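Local coordinates for putative flagellar hook-associated protein (Vibrio parahaemolyticus, PDB 3PWX) that probably serves as a structural component of the bacterial flagellum, as a hook-associated member of the flagellin family, at residues 91-94 and 98-101; 24-29 and 209-214; 158-163 and 173-178; 48-53 and 83-88; 146-151 and 183-188. All blocks are in the same frame, centred on the assembly; numbering follows the deposited sequence.

The fold is an elongated bundle built on two long antiparallel helices, 7-61 and 172-223. Contact 2 joins these two and encloses the other four contacts along the chain; it lies on the opposite side of the chain's centre from contacts 3, 4 and 5, about 51 Å from contact 3 between centres. Contacts 2, 3 and 5 share helix 172-223, and contacts 2 and 4 share helix 7-61, on which contact 4 packs helix 71-89. Contact 1 lies in the loop that follows, and contact 3 is nested inside contact 5. Contacts 4 and 5 touch through Met187, contacts 1 and 4 through Phe100. Such a helical rod fits a structural role in the flagellum.

Contact 1: residues 91-94 and 98-101; sequences AQDE and FLFS
Residues 91-94 and 98-101 are bridged once, at Gln92 and Phe98, where the CA atoms come within 4.4 Å, and Leu99 N donates to Ala91 O at 3.0 Å with an N-H...O angle of 153°. The CA of Phe98 adds a longer C-H...O contact to the same oxygen. Gln92 and Phe98 both have CG anti to the carbonyl carbon (chi1 -66° in Gln92), which sends the Gln92 chain alongside the ring, pointing the same way, and its amide stacks on the ring with the planes 6° apart. Gln92 CG lies over one ring face, 3.8 Å from the Phe98 centroid, in a CH-pi contact. Gly96 O accepts from Gln92 NE2. The whole is a short chain reversal in the loop after helix 71-89, with a type I beta turn, Phe98 to Ser101, starting at the bridge residue. Leu99 points at the other segment and divides its methyls: CD2 meets Ala91 CB at 3.9 Å, CD1 lies 3.7 Å from Asp93 CB. His43 of helix 7-61 packs against Ala91 and Leu99. Asp93 OD1 accepts from the backbone N of His97, a magnesium-binding residue in a crystal structure of this protein, though no ion is bound to it in this chain.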
# COMPACT_ATOMS: atom_id res chain seq x y z
N ALA A 91 3.94 -22.49 7.54
CA ALA A 91 4.14 -21.77 8.78
C ALA A 91 2.86 -21.06 9.20
O ALA A 91 2.10 -20.58 8.35
CB ALA A 91 5.25 -20.75 8.62
N GLN A 92 2.65 -20.99 10.51
CA GLN A 92 1.52 -20.33 11.09
C GLN A 92 2.06 -19.32 12.07
O GLN A 92 3.19 -19.48 12.56
CB GLN A 92 0.63 -21.33 11.85
CG GLN A 92 -0.03 -22.35 10.98
CD GLN A 92 -0.65 -23.48 11.77
OE1 GLN A 92 0.03 -24.45 12.07
NE2 GLN A 92 -1.92 -23.36 12.13
N ASP A 93 1.28 -18.29 12.38
CA ASP A 93 1.63 -17.38 13.46
C ASP A 93 1.12 -17.93 14.81
O ASP A 93 0.62 -19.06 14.88
CB ASP A 93 1.13 -15.94 13.20
CG ASP A 93 -0.38 -15.87 13.02
OD1 ASP A 93 -1.11 -16.64 13.71
OD2 ASP A 93 -0.82 -15.05 12.18
N GLU A 94 1.28 -17.13 15.86
CA GLU A 94 0.90 -17.49 17.23
C GLU A 94 -0.61 -17.62 17.38
O GLU A 94 -1.07 -18.36 18.25
CB GLU A 94 1.39 -16.44 18.24
CG GLU A 94 2.68 -15.71 17.88
CD GLU A 94 2.48 -14.55 16.87
OE1 GLU A 94 3.04 -14.67 15.76
OE2 GLU A 94 1.79 -13.53 17.18
N PHE A 98 -2.28 -19.17 8.75
CA PHE A 98 -1.25 -19.54 7.77
C PHE A 98 -0.60 -18.34 7.10
O PHE A 98 -1.20 -17.64 6.34
CB PHE A 98 -1.75 -20.57 6.76
CG PHE A 98 -2.02 -21.91 7.36
CD1 PHE A 98 -0.97 -22.82 7.57
CD2 PHE A 98 -3.29 -22.24 7.80
CE1 PHE A 98 -1.22 -24.08 8.17
CE2 PHE A 98 -3.54 -23.48 8.39
CZ PHE A 98 -2.52 -24.40 8.58
N LEU A 99 0.67 -18.13 7.39
CA LEU A 99 1.42 -16.99 6.91
C LEU A 99 1.40 -16.83 5.38
O LEU A 99 1.50 -15.75 4.86
CB LEU A 99 2.86 -17.21 7.40
CG LEU A 99 3.38 -16.35 8.57
CD1 LEU A 99 2.29 -15.98 9.65
CD2 LEU A 99 4.67 -16.97 9.22
N PHE A 100 1.31 -17.93 4.66
CA PHE A 100 1.71 -17.89 3.24
C PHE A 100 0.62 -18.31 2.33
O PHE A 100 0.91 -18.58 1.13
CB PHE A 100 2.95 -18.77 2.91
CG PHE A 100 4.21 -18.23 3.42
CD1 PHE A 100 4.93 -18.93 4.36
CD2 PHE A 100 4.70 -16.97 2.99
CE1 PHE A 100 6.12 -18.43 4.83
CE2 PHE A 100 5.85 -16.46 3.49
CZ PHE A 100 6.58 -17.21 4.42
N SER A 101 -0.60 -18.36 2.88
CA SER A 101 -1.78 -18.75 2.15
C SER A 101 -2.59 -17.66 1.42
O SER A 101 -3.73 -17.91 0.93
CB SER A 101 -2.69 -19.54 3.11
OG SER A 101 -2.13 -20.87 3.30

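Contact 2: residues 24-29 and 209-214; sequences AQYQSN and GAHSEN
Tyr26 and His211 make the aromatic part of this contact, their rings nearly parallel at 8° but slid so far apart, 5.4 Å between centroids, that they barely overlap. The closest approach comes from the tyrosine root: Tyr26 CB is 3.3 Å from His211 NE2, and Tyr26 CD2 is 3.7 Å from His211 CE1. Aliphatic packing is supplied by Gln27, whose CG lies 3.6 Å from His211 CB as the two chains slide past each other in opposite directions. With CG anti to the carbonyl carbon (chi1 -61°) and the chain extended beyond, Gln27 carries its amide across to the other helix. There its NE2 makes a weak hydrogen bond to Ser212 OG at 3.4 Å, and a second weak one to Asp208. The buried imidazole has its polar partner on the strand 127-131, where His211 NE2 is hydrogen-bonded to Val130 O; Tyr26 touches Thr129 of the same strand. Ile23 and Ile30 of helix 7-61 also pack on His211. The local axes run 10.0 Å apart at 157°, so the pair is antiparallel, and residues 24-29 fall within a predicted coiled coil: two long helices of a flagellin-type rod, paired side by side.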
# COMPACT_ATOMS: atom_id res chain seq x y z
N ALA A 24 1.01 7.89 16.78
CA ALA A 24 1.47 6.78 17.62
C ALA A 24 0.80 5.51 17.12
O ALA A 24 1.41 4.46 17.16
CB ALA A 24 1.16 7.01 19.09
N GLN A 25 -0.40 5.62 16.59
CA GLN A 25 -1.03 4.44 16.05
C GLN A 25 -0.36 3.98 14.75
O GLN A 25 -0.07 2.77 14.58
CB GLN A 25 -2.53 4.62 15.86
CG GLN A 25 -3.20 3.25 15.86
CD GLN A 25 -4.64 3.28 15.27
OE1 GLN A 25 -4.98 2.46 14.38
NE2 GLN A 25 -5.50 4.21 15.77
N TYR A 26 -0.09 4.90 13.83
CA TYR A 26 0.61 4.51 12.61
C TYR A 26 1.95 3.89 12.93
O TYR A 26 2.33 2.92 12.32
CB TYR A 26 0.82 5.67 11.67
CG TYR A 26 -0.46 6.21 11.09
CD1 TYR A 26 -1.39 5.37 10.47
CD2 TYR A 26 -0.72 7.57 11.09
CE1 TYR A 26 -2.62 5.91 9.90
CE2 TYR A 26 -1.92 8.10 10.53
CZ TYR A 26 -2.86 7.25 9.95
OH TYR A 26 -3.99 7.78 9.36
N GLN A 27 2.69 4.44 13.89
CA GLN A 27 4.01 3.92 14.12
C GLN A 27 3.93 2.56 14.78
O GLN A 27 4.88 1.73 14.65
CB GLN A 27 4.85 4.88 14.94
CG GLN A 27 5.06 6.21 14.28
CD GLN A 27 6.18 6.97 14.92
OE1 GLN A 27 5.96 7.66 15.89
NE2 GLN A 27 7.43 6.81 14.39
N SER A 28 2.82 2.31 15.44
CA SER A 28 2.55 0.98 15.98
C SER A 28 2.17 -0.01 14.89
O SER A 28 2.48 -1.18 15.03
CB SER A 28 1.47 1.01 17.04
OG SER A 28 1.07 -0.31 17.33
N ASN A 29 1.52 0.45 13.82
CA ASN A 29 1.20 -0.42 12.68
C ASN A 29 2.48 -0.79 11.97
O ASN A 29 2.68 -1.96 11.60
CB ASN A 29 0.27 0.31 11.71
CG ASN A 29 -1.15 0.42 12.23
OD1 ASN A 29 -1.48 -0.09 13.31
ND2 ASN A 29 -2.01 1.12 11.46
N GLY A 209 10.21 7.51 9.87
CA GLY A 209 11.04 8.71 10.06
C GLY A 209 10.25 10.02 9.93
O GLY A 209 10.46 10.97 10.69
N ALA A 210 9.34 10.05 8.97
CA ALA A 210 8.51 11.21 8.76
C ALA A 210 7.51 11.38 9.92
O ALA A 210 7.22 12.53 10.34
CB ALA A 210 7.81 11.08 7.44
N HIS A 211 6.99 10.26 10.42
CA HIS A 211 6.11 10.25 11.60
C HIS A 211 6.85 10.74 12.83
O HIS A 211 6.28 11.37 13.70
CB HIS A 211 5.62 8.83 11.87
CG HIS A 211 4.48 8.40 11.01
ND1 HIS A 211 3.48 9.27 10.61
CD2 HIS A 211 4.14 7.19 10.50
CE1 HIS A 211 2.61 8.62 9.86
NE2 HIS A 211 2.98 7.36 9.79
N SER A 212 8.14 10.41 12.93
CA SER A 212 8.96 10.84 14.06
C SER A 212 9.19 12.35 14.08
O SER A 212 8.94 12.98 15.11
CB SER A 212 10.29 10.07 14.10
OG SER A 212 10.13 8.83 14.75
N GLU A 213 9.64 12.92 12.95
CA GLU A 213 9.69 14.38 12.77
C GLU A 213 8.35 15.01 13.16
O GLU A 213 8.28 15.87 14.03
CB GLU A 213 9.96 14.77 11.32
CG GLU A 213 11.07 13.99 10.64
CD GLU A 213 11.88 14.84 9.66
OE1 GLU A 213 13.03 14.46 9.38
OE2 GLU A 213 11.39 15.90 9.18
N ASN A 214 7.30 14.56 12.50
CA ASN A 214 5.96 15.05 12.75
C ASN A 214 5.62 15.12 14.21
O ASN A 214 5.12 16.13 14.66
CB ASN A 214 4.96 14.14 12.07
CG ASN A 214 4.20 14.85 11.01
OD1 ASN A 214 4.56 14.78 9.84
ND2 ASN A 214 3.15 15.54 11.41

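Contact 3: residues 158-163 and 173-178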
# COMPACT_ATOMS: atom_id res chain seq x y z
N ILE A 158 11.04 -32.81 -7.44
CA ILE A 158 12.02 -33.49 -6.61
C ILE A 158 11.58 -34.96 -6.44
O ILE A 158 12.43 -35.87 -6.38
CB ILE A 158 12.33 -32.75 -5.24
CG1 ILE A 158 13.62 -33.28 -4.60
CG2 ILE A 158 11.23 -33.00 -4.24
CD1 ILE A 158 14.95 -33.38 -5.55
N ASP A 159 10.25 -35.17 -6.42
CA ASP A 159 9.68 -36.54 -6.31
C ASP A 159 9.88 -37.35 -7.59
O ASP A 159 10.18 -38.53 -7.52
CB ASP A 159 8.18 -36.53 -5.86
CG ASP A 159 8.03 -36.48 -4.32
OD1 ASP A 159 9.06 -36.59 -3.60
OD2 ASP A 159 6.90 -36.36 -3.82
N ALA A 160 9.73 -36.70 -8.75
CA ALA A 160 10.13 -37.32 -10.03
C ALA A 160 11.65 -37.73 -10.07
O ALA A 160 12.05 -38.71 -10.73
CB ALA A 160 9.77 -36.43 -11.21
N LEU A 161 12.47 -36.96 -9.37
CA LEU A 161 13.87 -37.26 -9.32
C LEU A 161 14.11 -38.45 -8.38
O LEU A 161 14.83 -39.34 -8.74
CB LEU A 161 14.72 -36.03 -8.95
CG LEU A 161 16.19 -36.49 -8.88
CD1 LEU A 161 16.78 -36.70 -10.27
CD2 LEU A 161 17.06 -35.60 -8.06
N ILE A 162 13.47 -38.45 -7.22
CA ILE A 162 13.51 -39.56 -6.26
C ILE A 162 13.10 -40.91 -6.89
O ILE A 162 13.68 -41.95 -6.61
CB ILE A 162 12.61 -39.24 -5.03
CG1 ILE A 162 13.25 -38.11 -4.20
CG2 ILE A 162 12.33 -40.52 -4.21
CD1 ILE A 162 12.43 -37.56 -3.08
N ALA A 163 12.09 -40.88 -7.74
CA ALA A 163 11.67 -42.03 -8.51
C ALA A 163 12.80 -42.44 -9.45
O ALA A 163 13.22 -43.59 -9.49
CB ALA A 163 10.38 -41.69 -9.30
N GLN A 173 19.30 -38.61 -16.72
CA GLN A 173 20.00 -37.34 -16.82
C GLN A 173 19.05 -36.15 -17.10
O GLN A 173 19.35 -35.02 -16.75
CB GLN A 173 21.11 -37.41 -17.85
CG GLN A 173 22.28 -36.45 -17.57
CD GLN A 173 22.91 -36.61 -16.19
OE1 GLN A 173 23.24 -37.74 -15.75
NE2 GLN A 173 23.11 -35.48 -15.50
N ALA A 174 17.90 -36.44 -17.71
CA ALA A 174 16.95 -35.42 -18.05
C ALA A 174 16.14 -34.94 -16.80
O ALA A 174 15.85 -33.73 -16.66
CB ALA A 174 16.02 -35.91 -19.15
N GLU A 175 15.77 -35.88 -15.91
CA GLU A 175 15.11 -35.51 -14.65
C GLU A 175 16.06 -34.74 -13.78
O GLU A 175 15.67 -33.71 -13.18
CB GLU A 175 14.63 -36.73 -13.86
CG GLU A 175 13.41 -37.39 -14.45
CD GLU A 175 12.12 -36.61 -14.23
OE1 GLU A 175 12.14 -35.39 -13.97
OE2 GLU A 175 11.05 -37.24 -14.36
N VAL A 176 17.31 -35.23 -13.69
CA VAL A 176 18.37 -34.48 -13.01
C VAL A 176 18.37 -33.00 -13.47
O VAL A 176 18.28 -32.10 -12.63
CB VAL A 176 19.76 -35.18 -13.17
CG1 VAL A 176 20.97 -34.24 -12.86
CG2 VAL A 176 19.79 -36.46 -12.31
N ASP A 177 18.46 -32.77 -14.78
CA ASP A 177 18.47 -31.42 -15.35
C ASP A 177 17.12 -30.69 -15.12
O ASP A 177 17.10 -29.50 -14.88
CB ASP A 177 18.88 -31.43 -16.83
CG ASP A 177 20.36 -31.74 -17.03
OD1 ASP A 177 21.23 -30.95 -16.52
OD2 ASP A 177 20.66 -32.75 -17.72
N ALA A 178 16.00 -31.39 -15.13
CA ALA A 178 14.74 -30.69 -14.80
C ALA A 178 14.73 -30.30 -13.33
O ALA A 178 14.30 -29.20 -12.97
CB ALA A 178 13.51 -31.51 -15.16
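Leu161 reaches across to Val176, its CD1 methyl meeting Val176 CG2 at 3.6 Å where the two side chains cross obliquely. They sit in a helical hairpin: helix 154-166 turns back through a short connection into helix 172-223, and the local axes pass 9.1 Å apart at 155°, close to antiparallel. Leu161 has CG anti to the backbone N (chi1 178°), which swings its branched end into the seam, and the same CD1 lies 4.2 Å from Glu175 CB. On the outer side of that seam the contact changes character. Glu175 folds back at chi2 (-74°), laying its carboxylate beside Ala160, with Glu175 OE2 3.5 Å from Ala160 CB. The carboxylate finds its polar partner one turn away on the same opposing helix, where Glu175 OE1 is hydrogen-bonded to Gln157 NE2. Val58 of helix 7-61 packs against Leu161, and Ala62, in the loop just after that helix, touches Val176. Across the seam Leu161 CD1 also approaches the backbone of helix 172-223, coming to 3.8 Å from Val176 N.

Contact 4: residues 48-53 and 83-88. Unlike the reference sequence in segment 48-53: Ser48 (reference Asn).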
# COMPACT_ATOMS: atom_id res chain seq x y z
N SER A 48 15.31 -21.30 1.57
CA SER A 48 16.45 -21.21 0.67
C SER A 48 17.64 -22.11 1.05
O SER A 48 18.31 -22.63 0.14
CB SER A 48 16.92 -19.80 0.50
OG SER A 48 17.72 -19.48 1.59
N GLU A 49 17.91 -22.28 2.35
CA GLU A 49 18.89 -23.30 2.83
C GLU A 49 18.53 -24.70 2.42
O GLU A 49 19.39 -25.48 1.97
CB GLU A 49 19.07 -23.27 4.35
CG GLU A 49 20.14 -22.24 4.81
CD GLU A 49 19.88 -21.75 6.23
OE1 GLU A 49 18.70 -21.44 6.54
OE2 GLU A 49 20.85 -21.65 7.04
N SER A 50 17.25 -25.03 2.53
CA SER A 50 16.83 -26.32 2.08
C SER A 50 16.97 -26.42 0.59
O SER A 50 17.28 -27.47 0.09
CB SER A 50 15.41 -26.60 2.48
OG SER A 50 15.28 -26.61 3.87
N LEU A 51 16.79 -25.34 -0.15
CA LEU A 51 16.88 -25.52 -1.60
C LEU A 51 18.33 -25.78 -2.02
O LEU A 51 18.60 -26.55 -2.94
CB LEU A 51 16.32 -24.33 -2.35
CG LEU A 51 14.81 -24.31 -2.33
CD1 LEU A 51 14.31 -22.89 -2.83
CD2 LEU A 51 14.24 -25.43 -3.16
N LYS A 52 19.23 -25.14 -1.29
CA LYS A 52 20.66 -25.25 -1.43
C LYS A 52 21.14 -26.71 -1.16
O LYS A 52 21.75 -27.33 -2.02
CB LYS A 52 21.27 -24.23 -0.46
CG LYS A 52 22.69 -24.03 -0.51
CD LYS A 52 23.15 -23.49 -1.83
CE LYS A 52 24.54 -24.07 -2.18
NZ LYS A 52 25.44 -24.30 -1.00
N SER A 53 20.80 -27.27 -0.01
CA SER A 53 21.17 -28.64 0.30
C SER A 53 20.58 -29.63 -0.69
O SER A 53 21.22 -30.61 -1.08
CB SER A 53 20.77 -29.02 1.72
OG SER A 53 21.05 -27.94 2.59
N ASP A 83 10.51 -32.05 2.96
CA ASP A 83 9.45 -31.90 3.97
C ASP A 83 9.58 -30.60 4.68
O ASP A 83 8.61 -29.87 4.84
CB ASP A 83 9.48 -33.04 4.98
CG ASP A 83 9.12 -34.38 4.38
OD1 ASP A 83 8.65 -34.45 3.21
OD2 ASP A 83 9.32 -35.39 5.10
N SER A 84 10.81 -30.29 5.08
CA SER A 84 11.18 -29.02 5.67
C SER A 84 10.74 -27.76 4.85
O SER A 84 10.39 -26.71 5.41
CB SER A 84 12.69 -29.08 5.94
OG SER A 84 13.27 -27.80 6.06
N ILE A 85 10.74 -27.86 3.53
CA ILE A 85 10.29 -26.78 2.67
C ILE A 85 8.76 -26.72 2.68
O ILE A 85 8.18 -25.64 2.65
CB ILE A 85 10.79 -26.96 1.23
CG1 ILE A 85 12.23 -26.51 1.11
CG2 ILE A 85 9.95 -26.23 0.24
CD1 ILE A 85 13.03 -27.32 0.03
N GLU A 86 8.12 -27.88 2.77
CA GLU A 86 6.68 -27.90 2.94
C GLU A 86 6.27 -27.26 4.25
O GLU A 86 5.35 -26.47 4.26
CB GLU A 86 6.15 -29.32 2.88
CG GLU A 86 4.70 -29.45 3.40
CD GLU A 86 4.17 -30.84 3.16
OE1 GLU A 86 3.22 -30.98 2.34
OE2 GLU A 86 4.78 -31.79 3.74
N SER A 87 6.99 -27.58 5.33
CA SER A 87 6.75 -26.95 6.65
C SER A 87 6.89 -25.44 6.73
O SER A 87 6.19 -24.79 7.52
CB SER A 87 7.74 -27.49 7.67
OG SER A 87 7.15 -28.61 8.27
N SER A 88 7.89 -24.92 6.01
CA SER A 88 8.12 -23.50 6.02
C SER A 88 7.00 -22.82 5.28
O SER A 88 6.50 -21.83 5.74
CB SER A 88 9.49 -23.17 5.43
OG SER A 88 10.52 -23.82 6.21
O HOH W 1 13.02 -25.28 5.11
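Ser50 and Ile85 meet most closely at the apolar parts of their side chains: Ser50 CB lies 3.5 Å from Ile85 CG1 and equally near its CD1. The same CD1 of Ile85 meets Leu51 CD2 at 3.9 Å, the two chains crossing at about a right angle. Next to this apolar pair is a polar one. A water links the hydroxyls, 2.9 Å from Ser50 OG and 2.7 Å from Ser84 OG, and donates a weak bond to Ser84 O, so that it ties both helices together. Ser84 OG, anti to its own backbone N (chi1 159°), is turned toward helix 7-61, and the Ser50 hydroxyl has a further weak bond to Ser46 O one turn back. Ile85 is backed by Met54, while Tyr81 packs on Ser50. The local axes lie 9.4 Å apart at 162°, as in an antiparallel hairpin of helices 7-61 and 71-89, both within the N-terminal helical region of flagellins. Helix 172-223 packs on this pair through Met187, which touches Ser48 and Leu51, and Thr186, which touches Leu51.

Contact 5: residues 146-151 and 183-188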
# COMPACT_ATOMS: atom_id res chain seq x y z
N LEU A 146 6.12 -20.41 -5.49
CA LEU A 146 6.27 -21.76 -6.01
C LEU A 146 5.96 -21.86 -7.52
O LEU A 146 6.32 -22.85 -8.18
CB LEU A 146 5.39 -22.73 -5.21
CG LEU A 146 5.95 -23.07 -3.83
CD1 LEU A 146 5.16 -24.17 -3.08
CD2 LEU A 146 7.43 -23.55 -3.89
N ASP A 147 5.34 -20.83 -8.07
CA ASP A 147 5.05 -20.83 -9.50
C ASP A 147 6.32 -20.63 -10.32
O ASP A 147 6.90 -19.54 -10.39
CB ASP A 147 3.97 -19.77 -9.82
CG ASP A 147 3.88 -19.43 -11.31
OD1 ASP A 147 4.91 -19.41 -12.01
OD2 ASP A 147 2.78 -19.11 -11.80
N ILE A 148 6.75 -21.71 -10.96
CA ILE A 148 7.85 -21.67 -11.91
C ILE A 148 7.34 -21.93 -13.32
O ILE A 148 8.10 -22.29 -14.21
CB ILE A 148 9.01 -22.64 -11.52
CG1 ILE A 148 8.44 -23.98 -11.04
CG2 ILE A 148 9.79 -22.04 -10.40
CD1 ILE A 148 9.45 -25.14 -11.03
N GLY A 149 6.04 -21.71 -13.51
CA GLY A 149 5.36 -22.04 -14.76
C GLY A 149 4.82 -23.45 -14.63
O GLY A 149 4.92 -24.05 -13.55
N GLY A 150 4.23 -23.97 -15.71
CA GLY A 150 3.72 -25.34 -15.73
C GLY A 150 2.54 -25.47 -14.78
O GLY A 150 1.56 -26.17 -15.06
N GLY A 151 2.63 -24.73 -13.67
CA GLY A 151 1.91 -24.98 -12.43
C GLY A 151 2.72 -25.93 -11.56
O GLY A 151 2.37 -26.12 -10.38
N ILE A 183 14.90 -26.24 -9.15
CA ILE A 183 15.54 -25.67 -7.97
C ILE A 183 16.08 -24.28 -8.25
O ILE A 183 15.71 -23.36 -7.55
CB ILE A 183 16.67 -26.53 -7.39
CG1 ILE A 183 16.11 -27.88 -6.91
CG2 ILE A 183 17.34 -25.74 -6.24
CD1 ILE A 183 17.12 -28.93 -6.52
N ASP A 184 16.92 -24.11 -9.28
CA ASP A 184 17.35 -22.73 -9.66
C ASP A 184 16.20 -21.73 -9.77
O ASP A 184 16.36 -20.60 -9.31
CB ASP A 184 18.24 -22.68 -10.91
CG ASP A 184 19.53 -23.41 -10.69
OD1 ASP A 184 19.82 -23.73 -9.51
OD2 ASP A 184 20.27 -23.66 -11.67
N ASP A 185 15.06 -22.13 -10.34
CA ASP A 185 13.95 -21.18 -10.54
C ASP A 185 13.28 -20.81 -9.23
O ASP A 185 12.99 -19.62 -8.95
CB ASP A 185 12.90 -21.73 -11.50
CG ASP A 185 13.41 -21.84 -12.91
OD1 ASP A 185 14.41 -21.11 -13.21
OD2 ASP A 185 12.85 -22.64 -13.70
N THR A 186 13.06 -21.82 -8.40
CA THR A 186 12.43 -21.56 -7.13
C THR A 186 13.35 -20.65 -6.32
O THR A 186 12.93 -19.63 -5.74
CB THR A 186 11.97 -22.84 -6.42
OG1 THR A 186 11.14 -23.55 -7.32
CG2 THR A 186 11.12 -22.55 -5.22
N MSE A 187 14.62 -20.95 -6.34
CA MSE A 187 15.57 -20.16 -5.59
C MSE A 187 15.54 -18.69 -6.00
O MSE A 187 15.49 -17.80 -5.13
CB MSE A 187 16.97 -20.75 -5.75
CG MSE A 187 18.01 -19.91 -5.04
SE MSE A 187 18.03 -20.21 -3.11
CE MSE A 187 19.08 -21.95 -3.20
N ALA A 188 15.54 -18.42 -7.30
CA ALA A 188 15.34 -17.05 -7.80
C ALA A 188 14.05 -16.38 -7.24
O ALA A 188 14.02 -15.17 -6.85
CB ALA A 188 15.32 -17.06 -9.32
O HOH W 2 8.62 -24.30 -7.48
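Residues 146-151, without regular helix or strand, are laid along one side of the helical residues 183-188, the CA atoms of Leu146 and Thr186, and those of Ile148 and Asp185, each 6.3 Å apart. They belong to the connection between helices 142-145 and 154-166, packed on the long helix 172-223, and they contain an Asx turn: Gly149 N donates to Asp147 OD1 at 3.0 Å, meeting the oxygen from above the carboxylate plane. Gly149 follows with a positive phi of 92°, which suits glycine. Ile148 is the main side chain of the loop in the contact. Its CG1 sits between the backbone N and the carbonyl carbon (chi1 43°), leaving the CG2 branch to face the helix. CG2 of Ile148 rests 3.3 Å from Asp185 CB, the two side chains crossing at about a right angle, and 3.7 Å from Thr186 OG1. Ala182 and Asn189 extend this bed for Ile148 along the helix. Further on, Leu146 CD2 approaches Thr186 CG2 at 4.0 Å, a looser apolar touch, and Val154 of helix 154-166 packs on Thr186 as well. The threonine hydroxyl is held within its own helix by a hydrogen bond between Thr186 OG1 and Ala182 O. A water also bridges loop and helix: it donates to Leu146 O at 2.8 Å and stands 2.6 Å from Thr186 OG1.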